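Local coordinates for protein Serpin48 (Tenebrio molitor, PDB 3OZQ) that acts in insect innate immunity as a highly specific serpin, inhibiting the serine protease SPE, at residues A42-L47 against V163-A168; A94-V99 against G118-N123. All blocks are in the same frame, centred on the assembly; numbering follows the deposited sequence.

Interaction 1: A42-L47 against V163-A168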
ATOM      1  N   ALA A  42      -6.327  -4.037   3.478  1.00 31.90           N
ATOM      2  CA  ALA A  42      -6.852  -4.541   4.743  1.00 33.10           C
ATOM      3  C   ALA A  42      -8.148  -3.840   5.138  1.00 32.64           C
ATOM      4  O   ALA A  42      -9.089  -4.483   5.586  1.00 31.67           O
ATOM      5  CB  ALA A  42      -5.811  -4.412   5.854  1.00 34.91           C
ATOM      6  N   THR A  43      -8.209  -2.523   4.975  1.00 30.28           N
ATOM      7  CA  THR A  43      -9.449  -1.822   5.287  1.00 33.17           C
ATOM      8  C   THR A  43     -10.617  -2.195   4.347  1.00 34.49           C
ATOM      9  O   THR A  43     -11.793  -2.177   4.733  1.00 32.64           O
ATOM     10  CB  THR A  43      -9.244  -0.318   5.225  1.00 32.26           C
ATOM     11  OG1 THR A  43      -8.877   0.051   3.892  1.00 33.64           O
ATOM     12  CG2 THR A  43      -8.162   0.108   6.218  1.00 33.84           C
ATOM     13  N   LEU A  44     -10.296  -2.505   3.099  1.00 30.58           N
ATOM     14  CA  LEU A  44     -11.331  -2.874   2.149  1.00 34.03           C
ATOM     15  C   LEU A  44     -11.857  -4.261   2.485  1.00 33.14           C
ATOM     16  O   LEU A  44     -13.068  -4.500   2.541  1.00 32.85           O
ATOM     17  CB  LEU A  44     -10.784  -2.814   0.722  1.00 29.62           C
ATOM     18  CG  LEU A  44     -11.827  -3.006  -0.373  1.00 35.22           C
ATOM     19  CD1 LEU A  44     -13.043  -2.173  -0.048  1.00 32.50           C
ATOM     20  CD2 LEU A  44     -11.247  -2.625  -1.760  1.00 28.93           C
ATOM     21  N   LEU A  45     -10.938  -5.172   2.757  1.00 34.88           N
ATOM     22  CA  LEU A  45     -11.324  -6.522   3.119  1.00 34.00           C
ATOM     23  C   LEU A  45     -12.119  -6.530   4.437  1.00 39.58           C
ATOM     24  O   LEU A  45     -12.998  -7.367   4.643  1.00 35.15           O
ATOM     25  CB  LEU A  45     -10.086  -7.390   3.252  1.00 33.40           C
ATOM     26  CG  LEU A  45     -10.377  -8.873   3.461  1.00 40.85           C
ATOM     27  CD1 LEU A  45     -10.938  -9.497   2.196  1.00 38.04           C
ATOM     28  CD2 LEU A  45      -9.124  -9.607   3.906  1.00 44.04           C
ATOM     29  N   ALA A  46     -11.788  -5.608   5.342  1.00 37.94           N
ATOM     30  CA  ALA A  46     -12.561  -5.460   6.570  1.00 37.41           C
ATOM     31  C   ALA A  46     -14.005  -5.008   6.260  1.00 38.68           C
ATOM     32  O   ALA A  46     -14.952  -5.456   6.895  1.00 37.33           O
ATOM     33  CB  ALA A  46     -11.865  -4.490   7.532  1.00 35.00           C
ATOM     34  N   LEU A  47     -14.170  -4.124   5.278  1.00 36.88           N
ATOM     35  CA  LEU A  47     -15.495  -3.725   4.837  1.00 37.17           C
ATOM     36  C   LEU A  47     -16.228  -4.963   4.354  1.00 40.78           C
ATOM     37  O   LEU A  47     -17.349  -5.248   4.790  1.00 40.73           O
ATOM     38  CB  LEU A  47     -15.406  -2.722   3.696  1.00 42.89           C
ATOM     39  CG  LEU A  47     -16.603  -1.783   3.481  1.00 43.90           C
ATOM     40  CD1 LEU A  47     -16.689  -1.344   2.034  1.00 37.67           C
ATOM     41  CD2 LEU A  47     -17.909  -2.391   3.930  1.00 44.56           C
ATOM     42  N   VAL A 163     -18.945 -10.313  -7.010  1.00 35.52           N
ATOM     43  CA  VAL A 163     -18.470  -9.142  -6.262  1.00 36.37           C
ATOM     44  C   VAL A 163     -17.036  -8.789  -6.621  1.00 34.34           C
ATOM     45  O   VAL A 163     -16.145  -9.656  -6.622  1.00 34.23           O
ATOM     46  CB  VAL A 163     -18.543  -9.343  -4.736  1.00 35.35           C
ATOM     47  CG1 VAL A 163     -17.933  -8.133  -4.007  1.00 33.65           C
ATOM     48  CG2 VAL A 163     -19.984  -9.571  -4.294  1.00 38.11           C
ATOM     49  N   VAL A 164     -16.815  -7.510  -6.916  1.00 32.29           N
ATOM     50  CA  VAL A 164     -15.487  -7.027  -7.233  1.00 34.15           C
ATOM     51  C   VAL A 164     -15.097  -5.943  -6.241  1.00 33.54           C
ATOM     52  O   VAL A 164     -15.835  -4.972  -6.062  1.00 33.75           O
ATOM     53  CB  VAL A 164     -15.421  -6.460  -8.664  1.00 37.09           C
ATOM     54  CG1 VAL A 164     -14.045  -5.851  -8.934  1.00 32.69           C
ATOM     55  CG2 VAL A 164     -15.745  -7.559  -9.669  1.00 34.06           C
ATOM     56  N   LEU A 165     -13.950  -6.139  -5.592  1.00 32.95           N
ATOM     57  CA  LEU A 165     -13.324  -5.117  -4.739  1.00 33.33           C
ATOM     58  C   LEU A 165     -12.329  -4.314  -5.549  1.00 31.51           C
ATOM     59  O   LEU A 165     -11.382  -4.865  -6.103  1.00 30.06           O
ATOM     60  CB  LEU A 165     -12.563  -5.745  -3.568  1.00 30.02           C
ATOM     61  CG  LEU A 165     -13.178  -6.738  -2.578  1.00 35.59           C
ATOM     62  CD1 LEU A 165     -12.766  -6.420  -1.151  1.00 29.11           C
ATOM     63  CD2 LEU A 165     -14.685  -6.903  -2.704  1.00 28.97           C
ATOM     64  N   ILE A 166     -12.543  -3.009  -5.604  1.00 30.99           N
ATOM     65  CA  ILE A 166     -11.629  -2.101  -6.279  1.00 30.79           C
ATOM     66  C   ILE A 166     -10.920  -1.257  -5.226  1.00 34.05           C
ATOM     67  O   ILE A 166     -11.567  -0.764  -4.303  1.00 32.74           O
ATOM     68  CB  ILE A 166     -12.402  -1.142  -7.179  1.00 35.01           C
ATOM     69  CG1 ILE A 166     -12.899  -1.883  -8.414  1.00 39.29           C
ATOM     70  CG2 ILE A 166     -11.526   0.013  -7.573  1.00 37.97           C
ATOM     71  CD1 ILE A 166     -11.916  -2.894  -8.937  1.00 35.62           C
ATOM     72  N   ASN A 167      -9.609  -1.091  -5.374  1.00 29.70           N
ATOM     73  CA  ASN A 167      -8.776  -0.400  -4.364  1.00 33.00           C
ATOM     74  C   ASN A 167      -7.646   0.397  -5.004  1.00 32.34           C
ATOM     75  O   ASN A 167      -6.570  -0.127  -5.229  1.00 31.18           O
ATOM     76  CB  ASN A 167      -8.191  -1.443  -3.413  1.00 32.47           C
ATOM     77  CG  ASN A 167      -7.350  -0.846  -2.295  1.00 33.19           C
ATOM     78  OD1 ASN A 167      -7.425   0.343  -1.991  1.00 34.07           O
ATOM     79  ND2 ASN A 167      -6.573  -1.700  -1.650  1.00 26.69           N
ATOM     80  N   ALA A 168      -7.907   1.661  -5.307  1.00 33.37           N
ATOM     81  CA  ALA A 168      -6.941   2.517  -5.967  1.00 30.35           C
ATOM     82  C   ALA A 168      -6.495   3.571  -4.978  1.00 35.13           C
ATOM     83  O   ALA A 168      -7.321   4.141  -4.268  1.00 34.41           O
ATOM     84  CB  ALA A 168      -7.551   3.183  -7.150  1.00 32.57           C
TER
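Leu44 on helix 42-47 presses its isobutyl group against strand 163-168, with Leu165 and Asn167 flanking the point of entry. In serpin terms this is helix B lying beneath strand 3 of the large central sheet A, the shutter region of the fold. The axes approach to 9.4 Å and run at 152°, so the helix lies nearly antiparallel to the strand.

The contact is chiefly apolar. CG of Leu44 lies 3.6 Å from CD1 of Leu165, and the two side chains, coming from opposite sides, overlap along their lengths. With its CG swung away from the backbone nitrogen (chi1 -172°), Leu44 reaches across to the strand; its CD2 settles 3.8 Å from Leu165 CB and 3.7 Å from Asn167 CB. The same methyl comes to 3.2 Å from Ile166 O, a close methyl-to-carbonyl contact. Ile166 itself turns its side chain to the other face of the sheet, onto Met136 and Val140 of helix 129-143, while Ile97 of the adjoining strand also packs on both Leu44 and Leu165.

The polar part of the junction lies at Asn167, whose methylene carries the apolar contact while its amide extends beyond Leu44 toward the start of the helix. There Asn167 OD1 hydrogen-bonds Ser40 OG, just ahead of the 42-47 segment.

Interaction 2: A94-V99 against G118-N123; sequences ANKIYV and GAQSEN
Strands 94-99 and 120-123 run parallel, 18° apart, and are paired from Lys96 with Gln120 through Val99 with Asn123 by a ladder in which Ile97 N donates to Gln120 O and Val99 N to Glu122 O, both at 2.8 Å, while Gln120 N and Glu122 N donate to Asn95 O and Ile97 O. Ile97 O also accepts from Ser121 OG at 2.9 Å; the hydroxyl and Glu122 N arrive from opposite faces of the carbonyl plane, so two bonds grip this oxygen.

On the face bearing Lys96, Tyr98, Gln120 and Glu122, the lysine chain bends at chi2 (109°) and chi3, bringing NZ over the second strand. NZ donates to a lone pair of Gln120 OE1 at 2.8 Å, in the carbonyl plane, and makes a salt bridge to Glu122 OE2 at 2.9 Å. These strands and helix 107-115 form a beta-alpha-beta crossover, strands 2 and 1 of serpin sheet A. Beyond the sheet, Trp139 of helix 129-143 adds a cation-pi contact to Lys96. A methionine in place of Lys96 would probably leave the Glu122 carboxylate without its charge partner and Gln120 OE1 without this donor.

CG of Lys96 lies 3.0 Å above one face of the Tyr98 ring, toward its rim. At the ring edge a water, 3.1 Å from Tyr98 OH, donates to Glu122 OE1 at 2.7 Å.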
ATOM      1  N   ALA A  94      -9.643   5.388  -3.684  1.00 39.24           N
ATOM      2  CA  ALA A  94     -10.928   5.166  -4.315  1.00 35.73           C
ATOM      3  C   ALA A  94     -11.198   3.695  -4.134  1.00 38.79           C
ATOM      4  O   ALA A  94     -10.717   2.872  -4.913  1.00 38.82           O
ATOM      5  CB  ALA A  94     -10.877   5.525  -5.778  1.00 42.13           C
ATOM      6  N   ASN A  95     -11.944   3.368  -3.084  1.00 35.25           N
ATOM      7  CA  ASN A  95     -12.241   1.994  -2.740  1.00 34.68           C
ATOM      8  C   ASN A  95     -13.724   1.757  -2.925  1.00 36.71           C
ATOM      9  O   ASN A  95     -14.556   2.532  -2.451  1.00 37.34           O
ATOM     10  CB  ASN A  95     -11.832   1.672  -1.293  1.00 36.70           C
ATOM     11  CG  ASN A  95     -10.332   1.832  -1.052  1.00 41.34           C
ATOM     12  OD1 ASN A  95      -9.860   1.798   0.103  1.00 38.69           O
ATOM     13  ND2 ASN A  95      -9.573   2.012  -2.135  1.00 31.40           N
ATOM     14  N   LYS A  96     -14.052   0.681  -3.620  1.00 37.27           N
ATOM     15  CA  LYS A  96     -15.445   0.395  -3.920  1.00 36.17           C
ATOM     16  C   LYS A  96     -15.708  -1.094  -4.023  1.00 36.79           C
ATOM     17  O   LYS A  96     -14.847  -1.874  -4.434  1.00 35.53           O
ATOM     18  CB  LYS A  96     -15.843   1.100  -5.209  1.00 37.05           C
ATOM     19  CG  LYS A  96     -17.186   0.686  -5.729  1.00 40.41           C
ATOM     20  CD  LYS A  96     -18.200   1.760  -5.581  1.00 45.32           C
ATOM     21  CE  LYS A  96     -17.962   2.868  -6.562  1.00 41.42           C
ATOM     22  NZ  LYS A  96     -19.269   3.552  -6.835  1.00 39.04           N
ATOM     23  N   ILE A  97     -16.915  -1.490  -3.636  1.00 36.40           N
ATOM     24  CA  ILE A  97     -17.332  -2.867  -3.773  1.00 33.78           C
ATOM     25  C   ILE A  97     -18.487  -2.866  -4.744  1.00 39.36           C
ATOM     26  O   ILE A  97     -19.579  -2.429  -4.400  1.00 42.15           O
ATOM     27  CB  ILE A  97     -17.753  -3.466  -2.420  1.00 38.73           C
ATOM     28  CG1 ILE A  97     -16.538  -3.532  -1.480  1.00 37.96           C
ATOM     29  CG2 ILE A  97     -18.344  -4.855  -2.605  1.00 38.50           C
ATOM     30  CD1 ILE A  97     -16.769  -4.398  -0.247  1.00 34.93           C
ATOM     31  N   TYR A  98     -18.226  -3.293  -5.974  1.00 35.67           N
ATOM     32  CA  TYR A  98     -19.275  -3.385  -6.992  1.00 35.29           C
ATOM     33  C   TYR A  98     -19.928  -4.757  -6.937  1.00 39.15           C
ATOM     34  O   TYR A  98     -19.224  -5.765  -6.884  1.00 36.94           O
ATOM     35  CB  TYR A  98     -18.699  -3.165  -8.382  1.00 36.05           C
ATOM     36  CG  TYR A  98     -18.365  -1.734  -8.695  1.00 38.95           C
ATOM     37  CD1 TYR A  98     -19.318  -0.879  -9.234  1.00 38.40           C
ATOM     38  CD2 TYR A  98     -17.093  -1.231  -8.445  1.00 35.83           C
ATOM     39  CE1 TYR A  98     -19.007   0.430  -9.524  1.00 41.85           C
ATOM     40  CE2 TYR A  98     -16.772   0.071  -8.735  1.00 40.45           C
ATOM     41  CZ  TYR A  98     -17.727   0.901  -9.276  1.00 40.47           C
ATOM     42  OH  TYR A  98     -17.399   2.204  -9.555  1.00 36.09           O
ATOM     43  N   VAL A  99     -21.267  -4.779  -6.981  1.00 34.83           N
ATOM     44  CA  VAL A  99     -22.044  -6.004  -6.815  1.00 38.14           C
ATOM     45  C   VAL A  99     -23.021  -6.299  -7.982  1.00 38.66           C
ATOM     46  O   VAL A  99     -23.650  -5.397  -8.530  1.00 41.11           O
ATOM     47  CB  VAL A  99     -22.807  -5.980  -5.464  1.00 37.24           C
ATOM     48  CG1 VAL A  99     -23.574  -7.261  -5.263  1.00 41.16           C
ATOM     49  CG2 VAL A  99     -21.814  -5.749  -4.300  1.00 36.71           C
ATOM     50  N   GLY A 118     -14.333   4.218   4.648  1.00 44.17           N
ATOM     51  CA  GLY A 118     -13.839   5.077   3.589  1.00 39.51           C
ATOM     52  C   GLY A 118     -13.913   4.442   2.212  1.00 44.26           C
ATOM     53  O   GLY A 118     -12.983   4.550   1.406  1.00 44.00           O
ATOM     54  N   ALA A 119     -15.025   3.775   1.939  1.00 41.07           N
ATOM     55  CA  ALA A 119     -15.252   3.185   0.630  1.00 41.75           C
ATOM     56  C   ALA A 119     -16.723   3.355   0.287  1.00 49.46           C
ATOM     57  O   ALA A 119     -17.471   3.986   1.035  1.00 51.47           O
ATOM     58  CB  ALA A 119     -14.880   1.719   0.646  1.00 40.82           C
ATOM     59  N   GLN A 120     -17.146   2.805  -0.843  1.00 45.18           N
ATOM     60  CA  GLN A 120     -18.577   2.710  -1.107  1.00 42.67           C
ATOM     61  C   GLN A 120     -18.944   1.418  -1.805  1.00 44.54           C
ATOM     62  O   GLN A 120     -18.070   0.625  -2.143  1.00 38.88           O
ATOM     63  CB  GLN A 120     -19.081   3.932  -1.859  1.00 45.88           C
ATOM     64  CG  GLN A 120     -18.615   4.055  -3.255  1.00 45.86           C
ATOM     65  CD  GLN A 120     -18.889   5.435  -3.797  1.00 48.95           C
ATOM     66  OE1 GLN A 120     -19.214   5.602  -4.973  1.00 47.43           O
ATOM     67  NE2 GLN A 120     -18.752   6.438  -2.937  1.00 50.48           N
ATOM     68  N   SER A 121     -20.246   1.186  -1.986  1.00 39.55           N
ATOM     69  CA  SER A 121     -20.697  -0.029  -2.645  1.00 45.74           C
ATOM     70  C   SER A 121     -21.852   0.296  -3.581  1.00 46.23           C
ATOM     71  O   SER A 121     -22.641   1.206  -3.321  1.00 47.59           O
ATOM     72  CB  SER A 121     -21.085  -1.089  -1.621  1.00 43.99           C
ATOM     73  OG  SER A 121     -21.449  -2.307  -2.251  1.00 49.06           O
ATOM     74  N   GLU A 122     -21.929  -0.444  -4.678  1.00 47.13           N
ATOM     75  CA  GLU A 122     -22.794  -0.075  -5.790  1.00 44.98           C
ATOM     76  C   GLU A 122     -23.074  -1.300  -6.652  1.00 47.85           C
ATOM     77  O   GLU A 122     -22.213  -2.176  -6.791  1.00 41.36           O
ATOM     78  CB  GLU A 122     -22.108   1.036  -6.596  1.00 46.13           C
ATOM     79  CG  GLU A 122     -22.775   1.441  -7.891  1.00 50.55           C
ATOM     80  CD  GLU A 122     -22.251   2.772  -8.409  1.00 50.73           C
ATOM     81  OE1 GLU A 122     -22.065   2.920  -9.647  1.00 48.81           O
ATOM     82  OE2 GLU A 122     -22.034   3.682  -7.573  1.00 53.61           O
ATOM     83  N   ASN A 123     -24.297  -1.383  -7.189  1.00 48.58           N
ATOM     84  CA  ASN A 123     -24.666  -2.447  -8.121  1.00 41.86           C
ATOM     85  C   ASN A 123     -24.207  -2.108  -9.517  1.00 42.78           C
ATOM     86  O   ASN A 123     -24.240  -0.947  -9.920  1.00 46.62           O
ATOM     87  CB  ASN A 123     -26.190  -2.686  -8.147  1.00 42.67           C
ATOM     88  CG  ASN A 123     -26.654  -3.602  -7.039  1.00 42.36           C
ATOM     89  OD1 ASN A 123     -26.384  -4.799  -7.056  1.00 45.33           O
ATOM     90  ND2 ASN A 123     -27.358  -3.041  -6.063  1.00 45.60           N
TER
HETATM   91  O   HOH W   1     -12.901   5.734  -1.229  1.00 43.76           O
HETATM   92  O   HOH W   2     -10.081   4.212   2.314  1.00 44.52           O
HETATM   93  O   HOH W   3     -19.741   4.132 -10.206  1.00 40.41           O

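How the interactions relate
The two contacts share sheet A: strands 163-174 and 90-100 are antiparallel neighbours, and the centres of interactions 1 and 2 lie about 8 Å apart. Probable backbone hydrogen bonds join them, Ala168 O to Ala94 N at 2.7 Å and Ile166 N to Lys96 O at 2.8 Å. Beneath the sheet, Val163 CG1 packs on Ile97 CG2 at 3.6 Å, and a weak hydrogen bond links Asn95 ND2 to Asn167 OD1. Interaction 2 thus extends the sheet outward from interaction 1. On its other side, strand 163-174 pairs with strand 310-321; as in other serpins, this is probably where the cleaved reactive loop would insert.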